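PDB 3ZIT: thioredoxin from Bacillus cereus, which probably transfers electrons as a small thioredoxin-fold oxidoreductase of the glutaredoxin family, working through a reversible CxxC disulfide. Local coordinates for residues Ile4-Gln9 against Ile17-Leu22; Phe32-Asp37 against Asn42-Asp47; Thr53-Val56 against Glu61-Ala64. The protein carries 1 engineered substitution. One frame throughout, in Å; residues are numbered along the deposited sequence.

From the N terminus, strand 4-8 runs into helix 13-24, and interaction 1 closes this first loop by laying the helix on one face of the sheet. Interaction 2 follows in series: strand 30-33, beside strand 4-8 in the sheet, leads through a turn into helix 38-47, which folds back over the sheet. Interaction 3 closes last, pairing strands 55-58 and 61-64 as a hairpin. The three loops neither nest nor cross, yet all reach one four-stranded sheet. Backbone hydrogen bonds join Val6 O to Phe32 N between interactions 1 and 2 and Tyr7 N to Thr55 O between 1 and 3, and Leu44 packs on Thr55 between 2 and 3.

Interaction 1: residues Ile4-Gln9 against Ile17-Leu22; sequences IEVYAQ and IVKEFL. Engineered in segment 4-9: Ala8 (natural residue Thr).
Val6 and Lys19 mark the closest backbone approach, their CA atoms 7.8 Å apart. Strand 4-8 and the helical segment 17-22 run nearly antiparallel, their N-to-C directions 152° apart and their axes 10.1 Å apart at the closest, a spacing that side chains fill. The two branches of Val6 meet residues one helical turn apart, Lys19 and Leu22. CG2, anti to the carbonyl carbon, meets Leu22 CD1 at 3.6 Å as the two side chains run antiparallel past one another; CG1 lies 4.2 Å from Lys19 CG. Lys19 leaves the helix flank and reaches back to the strand with an outstretched chain, which brings CE to 3.5 Å from the CB of Ala8, an engineered residue (natural Thr). The aliphatic part of the lysine packs on the strand, while its NZ forms a salt bridge with Glu31. Tyr7 points to the other face of the sheet, where its OH bonds to Glu5 OE1 at 2.6 Å, above the carboxylate plane. The Cys12-Cys15 disulfide sits at the start of helix 13-24, Cys12 just before it, and this packing is the first half of the beta-alpha-beta unit (strand 4-8, helix 13-24, strand 30-33) that opens the thioredoxin fold.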
loop_
_atom_site.group_PDB
_atom_site.type_symbol
_atom_site.label_atom_id
_atom_site.label_comp_id
_atom_site.label_asym_id
_atom_site.label_seq_id
_atom_site.Cartn_x
_atom_site.Cartn_y
_atom_site.Cartn_z
ATOM N N ILE B 4 16.530 -5.960 -6.318
ATOM C CA ILE B 4 15.371 -5.716 -5.508
ATOM C C ILE B 4 14.755 -6.983 -5.116
ATOM O O ILE B 4 14.259 -7.746 -6.024
ATOM C CB ILE B 4 14.309 -4.792 -6.121
ATOM C CG1 ILE B 4 14.903 -3.561 -6.800
ATOM C CG2 ILE B 4 13.206 -4.467 -5.184
ATOM C CD1 ILE B 4 14.237 -3.212 -8.056
ATOM N N GLU B 5 14.745 -7.352 -3.831
ATOM C CA GLU B 5 14.187 -8.590 -3.324
ATOM C C GLU B 5 13.042 -8.286 -2.400
ATOM O O GLU B 5 13.201 -7.448 -1.497
ATOM C CB GLU B 5 15.193 -9.446 -2.569
ATOM C CG GLU B 5 16.384 -9.872 -3.415
ATOM C CD GLU B 5 17.403 -10.718 -2.577
ATOM O OE1 GLU B 5 17.378 -10.697 -1.339
ATOM O OE2 GLU B 5 18.372 -11.207 -3.125
ATOM N N VAL B 6 11.937 -8.969 -2.548
ATOM C CA VAL B 6 10.776 -8.855 -1.659
ATOM C C VAL B 6 10.561 -10.164 -0.957
ATOM O O VAL B 6 10.350 -11.182 -1.611
ATOM C CB VAL B 6 9.537 -8.443 -2.456
ATOM C CG1 VAL B 6 8.324 -8.395 -1.544
ATOM C CG2 VAL B 6 9.770 -7.139 -3.160
ATOM N N TYR B 7 10.585 -10.148 0.368
ATOM C CA TYR B 7 10.297 -11.310 1.191
ATOM C C TYR B 7 8.877 -11.193 1.734
ATOM O O TYR B 7 8.539 -10.190 2.393
ATOM C CB TYR B 7 11.310 -11.437 2.339
ATOM C CG TYR B 7 12.711 -11.733 1.802
ATOM C CD1 TYR B 7 13.515 -10.750 1.311
ATOM C CD2 TYR B 7 13.125 -13.049 1.678
ATOM C CE1 TYR B 7 14.704 -11.029 0.650
ATOM C CE2 TYR B 7 14.316 -13.360 1.032
ATOM C CZ TYR B 7 15.084 -12.382 0.508
ATOM O OH TYR B 7 16.249 -12.719 -0.165
ATOM N N ALA B 8 8.073 -12.225 1.455
ATOM C CA ALA B 8 6.665 -12.197 1.772
ATOM C C ALA B 8 6.236 -13.577 2.291
ATOM O O ALA B 8 7.044 -14.499 2.329
ATOM C CB ALA B 8 5.825 -11.845 0.534
ATOM N N GLN B 9 4.995 -13.696 2.661
ATOM C CA GLN B 9 4.401 -14.982 3.047
ATOM C C GLN B 9 2.897 -14.849 2.819
ATOM O O GLN B 9 2.377 -13.728 2.659
ATOM C CB GLN B 9 4.782 -15.453 4.392
ATOM C CG GLN B 9 4.219 -14.555 5.468
ATOM C CD GLN B 9 4.527 -15.082 6.940
ATOM O OE1 GLN B 9 5.443 -15.794 7.248
ATOM N NE2 GLN B 9 3.721 -14.634 7.850
ATOM N N ILE B 17 0.089 -5.307 0.067
ATOM C CA ILE B 17 0.127 -3.871 -0.148
ATOM C C ILE B 17 1.468 -3.455 -0.712
ATOM O O ILE B 17 1.547 -2.702 -1.674
ATOM C CB ILE B 17 -0.277 -3.093 1.087
ATOM C CG1 ILE B 17 -1.699 -3.471 1.481
ATOM C CG2 ILE B 17 0.043 -1.596 0.913
ATOM C CD1 ILE B 17 -2.010 -3.097 2.892
ATOM N N VAL B 18 2.560 -3.949 -0.141
ATOM C CA VAL B 18 3.873 -3.611 -0.664
ATOM C C VAL B 18 4.049 -4.084 -2.079
ATOM O O VAL B 18 4.501 -3.337 -2.944
ATOM C CB VAL B 18 4.976 -4.174 0.289
ATOM C CG1 VAL B 18 6.365 -4.153 -0.425
ATOM C CG2 VAL B 18 5.010 -3.315 1.519
ATOM N N LYS B 19 3.696 -5.353 -2.368
ATOM C CA LYS B 19 3.866 -5.843 -3.735
ATOM C C LYS B 19 3.013 -5.040 -4.720
ATOM O O LYS B 19 3.484 -4.698 -5.795
ATOM C CB LYS B 19 3.512 -7.314 -3.800
ATOM C CG LYS B 19 4.501 -8.259 -3.185
ATOM C CD LYS B 19 3.902 -9.694 -3.009
ATOM C CE LYS B 19 4.641 -10.879 -2.635
ATOM N NZ LYS B 19 3.576 -11.875 -2.972
ATOM N N GLU B 20 1.767 -4.731 -4.366
ATOM C CA GLU B 20 0.930 -3.963 -5.266
ATOM C C GLU B 20 1.428 -2.581 -5.477
ATOM O O GLU B 20 1.307 -2.032 -6.587
ATOM C CB GLU B 20 -0.525 -4.037 -4.821
ATOM C CG GLU B 20 -1.079 -5.505 -4.902
ATOM C CD GLU B 20 -1.099 -6.076 -6.352
ATOM O OE1 GLU B 20 -1.498 -5.297 -7.229
ATOM O OE2 GLU B 20 -0.757 -7.289 -6.614
ATOM N N PHE B 21 1.953 -1.949 -4.416
ATOM C CA PHE B 21 2.621 -0.644 -4.517
ATOM C C PHE B 21 3.801 -0.745 -5.560
ATOM O O PHE B 21 3.961 0.115 -6.395
ATOM C CB PHE B 21 3.056 -0.214 -3.150
ATOM C CG PHE B 21 3.943 1.012 -3.157
ATOM C CD1 PHE B 21 3.308 2.280 -3.264
ATOM C CD2 PHE B 21 5.293 0.928 -3.100
ATOM C CE1 PHE B 21 4.007 3.461 -3.326
ATOM C CE2 PHE B 21 6.095 2.142 -3.158
ATOM C CZ PHE B 21 5.353 3.364 -3.236
ATOM N N LEU B 22 4.632 -1.735 -5.364
ATOM C CA LEU B 22 5.760 -1.911 -6.281
ATOM C C LEU B 22 5.286 -2.164 -7.701
ATOM O O LEU B 22 5.853 -1.570 -8.635
ATOM C CB LEU B 22 6.634 -3.076 -5.803
ATOM C CG LEU B 22 7.351 -2.826 -4.520
ATOM C CD1 LEU B 22 8.017 -4.181 -4.059
ATOM C CD2 LEU B 22 8.290 -1.674 -4.507
#

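Interaction 2: residues Phe32-Asp37 against Asn42-Asp47; sequences FDVKKD and NRLLYD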
loop_
_atom_site.group_PDB
_atom_site.type_symbol
_atom_site.label_atom_id
_atom_site.label_comp_id
_atom_site.label_asym_id
_atom_site.label_seq_id
_atom_site.Cartn_x
_atom_site.Cartn_y
_atom_site.Cartn_z
ATOM N N PHE B 32 10.068 -13.736 -2.848
ATOM C CA PHE B 32 10.279 -14.978 -2.211
ATOM C C PHE B 32 9.221 -15.171 -1.153
ATOM O O PHE B 32 8.853 -14.219 -0.481
ATOM C CB PHE B 32 11.623 -15.084 -1.533
ATOM C CG PHE B 32 12.732 -14.805 -2.464
ATOM C CD1 PHE B 32 13.230 -15.831 -3.276
ATOM C CD2 PHE B 32 13.231 -13.536 -2.655
ATOM C CE1 PHE B 32 14.240 -15.546 -4.196
ATOM C CE2 PHE B 32 14.242 -13.233 -3.559
ATOM C CZ PHE B 32 14.717 -14.263 -4.373
ATOM N N ASP B 33 8.741 -16.415 -0.992
ATOM C CA ASP B 33 7.757 -16.806 0.039
ATOM C C ASP B 33 8.498 -17.536 1.111
ATOM O O ASP B 33 8.983 -18.621 0.879
ATOM C CB ASP B 33 6.683 -17.625 -0.627
ATOM C CG ASP B 33 5.582 -18.064 0.342
ATOM O OD1 ASP B 33 5.872 -18.398 1.457
ATOM O OD2 ASP B 33 4.396 -18.122 -0.137
ATOM N N VAL B 34 8.632 -16.907 2.284
ATOM C CA VAL B 34 9.427 -17.472 3.355
ATOM C C VAL B 34 8.780 -18.635 4.048
ATOM O O VAL B 34 9.404 -19.263 4.877
ATOM C CB VAL B 34 9.931 -16.374 4.315
ATOM C CG1 VAL B 34 10.746 -15.350 3.623
ATOM C CG2 VAL B 34 8.791 -15.741 5.132
ATOM N N LYS B 35 7.486 -18.902 3.803
ATOM C CA LYS B 35 6.889 -20.133 4.326
ATOM C C LYS B 35 7.272 -21.297 3.426
ATOM O O LYS B 35 7.519 -22.391 3.894
ATOM C CB LYS B 35 5.368 -19.982 4.419
ATOM C CG LYS B 35 4.871 -19.139 5.567
ATOM C CD LYS B 35 4.970 -19.920 6.862
ATOM C CE LYS B 35 4.270 -19.101 7.976
ATOM N NZ LYS B 35 5.209 -18.108 8.591
ATOM N N LYS B 36 7.294 -21.111 2.106
ATOM C CA LYS B 36 7.507 -22.167 1.096
ATOM C C LYS B 36 8.931 -22.344 0.736
ATOM O O LYS B 36 9.271 -23.349 0.132
ATOM C CB LYS B 36 6.684 -21.860 -0.144
ATOM C CG LYS B 36 5.197 -21.794 0.126
ATOM C CD LYS B 36 4.432 -21.450 -1.172
ATOM C CE LYS B 36 2.924 -21.283 -1.070
ATOM N NZ LYS B 36 2.529 -20.350 -0.017
ATOM N N ASP B 37 9.797 -21.375 0.978
ATOM C CA ASP B 37 11.175 -21.390 0.569
ATOM C C ASP B 37 12.054 -21.216 1.831
ATOM O O ASP B 37 12.240 -20.124 2.316
ATOM C CB ASP B 37 11.407 -20.332 -0.480
ATOM C CG ASP B 37 12.823 -20.208 -0.986
ATOM O OD1 ASP B 37 13.760 -20.761 -0.340
ATOM O OD2 ASP B 37 13.091 -19.478 -1.994
ATOM N N ASN B 42 15.774 -18.303 5.658
ATOM C CA ASN B 42 17.059 -18.165 6.334
ATOM C C ASN B 42 17.758 -16.885 5.933
ATOM O O ASN B 42 18.386 -16.274 6.801
ATOM C CB ASN B 42 17.890 -19.410 5.999
ATOM C CG ASN B 42 17.452 -20.608 6.815
ATOM O OD1 ASN B 42 16.791 -20.452 7.828
ATOM N ND2 ASN B 42 17.821 -21.799 6.371
ATOM N N ARG B 43 17.652 -16.454 4.675
ATOM C CA ARG B 43 18.224 -15.175 4.355
ATOM C C ARG B 43 17.549 -13.998 5.119
ATOM O O ARG B 43 18.244 -13.133 5.636
ATOM C CB ARG B 43 18.151 -14.837 2.847
ATOM C CG ARG B 43 18.969 -15.820 2.014
ATOM C CD ARG B 43 19.153 -15.304 0.603
ATOM N NE ARG B 43 17.865 -15.146 -0.148
ATOM C CZ ARG B 43 17.190 -16.127 -0.729
ATOM N NH1 ARG B 43 17.604 -17.401 -0.769
ATOM N NH2 ARG B 43 16.066 -15.838 -1.362
ATOM N N LEU B 44 16.222 -14.000 5.165
ATOM C CA LEU B 44 15.459 -12.998 5.905
ATOM C C LEU B 44 15.987 -12.882 7.353
ATOM O O LEU B 44 16.292 -11.796 7.831
ATOM C CB LEU B 44 13.974 -13.367 5.883
ATOM C CG LEU B 44 13.075 -12.435 6.698
ATOM C CD1 LEU B 44 12.950 -11.093 5.982
ATOM C CD2 LEU B 44 11.764 -13.071 6.953
ATOM N N LEU B 45 16.037 -14.019 8.026
ATOM C CA LEU B 45 16.298 -14.070 9.484
ATOM C C LEU B 45 17.753 -13.872 9.773
ATOM O O LEU B 45 18.076 -13.141 10.699
ATOM C CB LEU B 45 15.858 -15.436 10.017
ATOM C CG LEU B 45 14.387 -15.662 10.133
ATOM C CD1 LEU B 45 14.094 -17.141 10.409
ATOM C CD2 LEU B 45 13.703 -14.770 11.117
ATOM N N TYR B 46 18.623 -14.512 9.031
ATOM C CA TYR B 46 20.062 -14.591 9.434
ATOM C C TYR B 46 20.883 -13.633 8.596
ATOM O O TYR B 46 21.914 -13.253 9.076
ATOM C CB TYR B 46 20.548 -16.080 9.350
ATOM C CG TYR B 46 19.711 -17.049 10.234
ATOM C CD1 TYR B 46 19.843 -17.110 11.625
ATOM C CD2 TYR B 46 18.795 -17.912 9.668
ATOM C CE1 TYR B 46 19.024 -17.972 12.412
ATOM C CE2 TYR B 46 17.933 -18.703 10.431
ATOM C CZ TYR B 46 18.026 -18.692 11.807
ATOM O OH TYR B 46 17.160 -19.498 12.587
ATOM N N ASP B 47 20.652 -13.423 7.317
ATOM C CA ASP B 47 21.424 -12.486 6.526
ATOM C C ASP B 47 20.978 -11.078 6.681
ATOM O O ASP B 47 21.760 -10.136 6.798
ATOM C CB ASP B 47 21.358 -12.759 4.996
ATOM C CG ASP B 47 21.946 -14.048 4.590
ATOM O OD1 ASP B 47 22.515 -14.746 5.435
ATOM O OD2 ASP B 47 21.851 -14.297 3.367
HETATM O O HOH W 1 15.522 -18.469 -2.422
#
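Arg43 reaches from its helix to the ring of Phe32. Its CB points toward segment 32-37, with CG anti to the carbonyl carbon. CG and CD carry the chain onward, and a bend at chi3 (-63°) turns the guanidinium back over the ring. NE hydrogen-bonds to the hydroxyl of Tyr7 on strand 4-8, which helps to fix the rotation of the group. CZ lies 4.7 Å from the centroid of the Phe32 ring, only 11° off its normal, a cation-pi contact. NH2 makes the approach itself: it sits over the centre of one face, 3.4 Å from Phe32 CE1, with ring and guanidinium planes 75° apart, so the arginine stands on the ring rather than lying flat against it. NH1 donates to water 1 at 2.9 Å; the water in turn donates to Asp37 OD2 at 2.7 Å, linking the arginine to the residue that N-caps its own helix. Deeper in, Val34 CG1 meets Leu44 CD2 at 4.2 Å, the two side chains set roughly perpendicular. The turn between strand and helix is held by Asp33: OD1 accepts from Lys35 N, an Asx turn, and from Lys36 N, which extends it to an Asx motif, while OD2 forms a salt bridge with Lys36 NZ at 2.9 Å. Phe32 also meets the Tyr7 ring, and Leu44 touches Tyr7 too; helix 38-47 thereby covers the face of the sheet on which these residues lie, across from helix 13-24, with strands 30-33 and 4-8 beneath it.

Interaction 3: residues Thr53-Val56 against Glu61-Ala64; sequences TPTV and EVVA
Two backbone hydrogen bonds between Val56 and Val63 hold the segments together. Val63 N donates to Val56 O at 2.8 Å, and the return bond runs from Val56 N to Val63 O at 3.0 Å; both are nearly straight at the hydrogen, 167° and 166°. The same Val63 O also receives a CA-H...O contact from Thr55 CA at 3.4 Å, so one carbonyl is approached by two neighbouring groups of the opposite strand. Val56 and Val63 form an antiparallel hydrogen-bonded pair, and Thr55 with Ala64 the adjoining non-hydrogen-bonded pair, where the CA atoms draw in to 4.5 Å. This is the beta hairpin of strands 55-58 and 61-64 in the thioredoxin fold, with strand 61-64 at the edge of the sheet within the chain. Just ahead of it, Pro54 follows a cis peptide bond and touches Cys15 and Pro14, as the cis-proline of this fold does beside the CxxC motif. On the face that carries Thr55, a chi1 of -72° sets OG1 beside the backbone N and the methyl CG2 opposite it, where CG2 reaches Val62 CG1 at 3.8 Å, the two side chains meeting at a slant. Thr55 OG1 lies 3.8 Å from Ala64 CA and is hydrogen-bonded to Ser50 OG and Ser52 O. On the other face, Val56 and Val63 both pack against Leu71 of helix 68-75, and Val63 touches Leu74 as well.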
loop_
_atom_site.group_PDB
_atom_site.type_symbol
_atom_site.label_atom_id
_atom_site.label_comp_id
_atom_site.label_asym_id
_atom_site.label_seq_id
_atom_site.Cartn_x
_atom_site.Cartn_y
_atom_site.Cartn_z
ATOM N N THR B 53 7.735 -10.284 7.672
ATOM C CA THR B 53 7.451 -9.796 6.328
ATOM C C THR B 53 6.395 -8.779 6.402
ATOM O O THR B 53 5.572 -8.749 7.304
ATOM C CB THR B 53 7.052 -10.985 5.431
ATOM O OG1 THR B 53 5.903 -11.632 6.010
ATOM C CG2 THR B 53 8.183 -11.989 5.295
ATOM N N PRO B 54 6.311 -7.874 5.413
ATOM C CA PRO B 54 7.269 -7.772 4.260
ATOM C C PRO B 54 8.618 -7.239 4.767
ATOM O O PRO B 54 8.711 -6.460 5.702
ATOM C CB PRO B 54 6.611 -6.710 3.366
ATOM C CG PRO B 54 5.793 -5.869 4.334
ATOM C CD PRO B 54 5.296 -6.815 5.398
ATOM N N THR B 55 9.655 -7.684 4.020
ATOM C CA THR B 55 10.977 -7.087 4.110
ATOM C C THR B 55 11.434 -6.918 2.662
ATOM O O THR B 55 11.265 -7.872 1.872
ATOM C CB THR B 55 11.942 -7.949 4.915
ATOM O OG1 THR B 55 11.544 -7.846 6.312
ATOM C CG2 THR B 55 13.356 -7.383 4.873
ATOM N N VAL B 56 11.974 -5.764 2.308
ATOM C CA VAL B 56 12.442 -5.523 0.969
ATOM C C VAL B 56 13.925 -5.190 1.086
ATOM O O VAL B 56 14.321 -4.432 1.976
ATOM C CB VAL B 56 11.670 -4.387 0.310
ATOM C CG1 VAL B 56 12.108 -4.182 -1.142
ATOM C CG2 VAL B 56 10.166 -4.674 0.329
ATOM N N GLU B 61 20.266 -2.752 0.853
ATOM C CA GLU B 61 19.723 -2.057 2.029
ATOM C C GLU B 61 18.400 -2.736 2.428
ATOM O O GLU B 61 17.479 -2.874 1.604
ATOM C CB GLU B 61 19.478 -0.632 1.669
ATOM C CG GLU B 61 18.838 0.195 2.756
ATOM C CD GLU B 61 19.801 0.886 3.578
ATOM O OE1 GLU B 61 20.813 1.263 3.070
ATOM O OE2 GLU B 61 19.413 1.216 4.718
ATOM N N VAL B 62 18.320 -3.105 3.698
ATOM C CA VAL B 62 17.176 -3.796 4.249
ATOM C C VAL B 62 16.135 -2.852 4.754
ATOM O O VAL B 62 16.424 -1.972 5.579
ATOM C CB VAL B 62 17.646 -4.757 5.376
ATOM C CG1 VAL B 62 16.417 -5.459 5.969
ATOM C CG2 VAL B 62 18.655 -5.762 4.860
ATOM N N VAL B 63 14.921 -2.969 4.257
ATOM C CA VAL B 63 13.754 -2.229 4.743
ATOM C C VAL B 63 12.823 -3.181 5.355
ATOM O O VAL B 63 12.137 -3.972 4.651
ATOM C CB VAL B 63 13.093 -1.427 3.610
ATOM C CG1 VAL B 63 11.910 -0.643 4.148
ATOM C CG2 VAL B 63 14.076 -0.515 2.893
ATOM N N ALA B 64 12.786 -3.240 6.675
ATOM C CA ALA B 64 12.015 -4.208 7.420
ATOM C C ALA B 64 10.599 -3.674 7.700
ATOM O O ALA B 64 10.413 -2.518 8.147
ATOM C CB ALA B 64 12.695 -4.532 8.741
#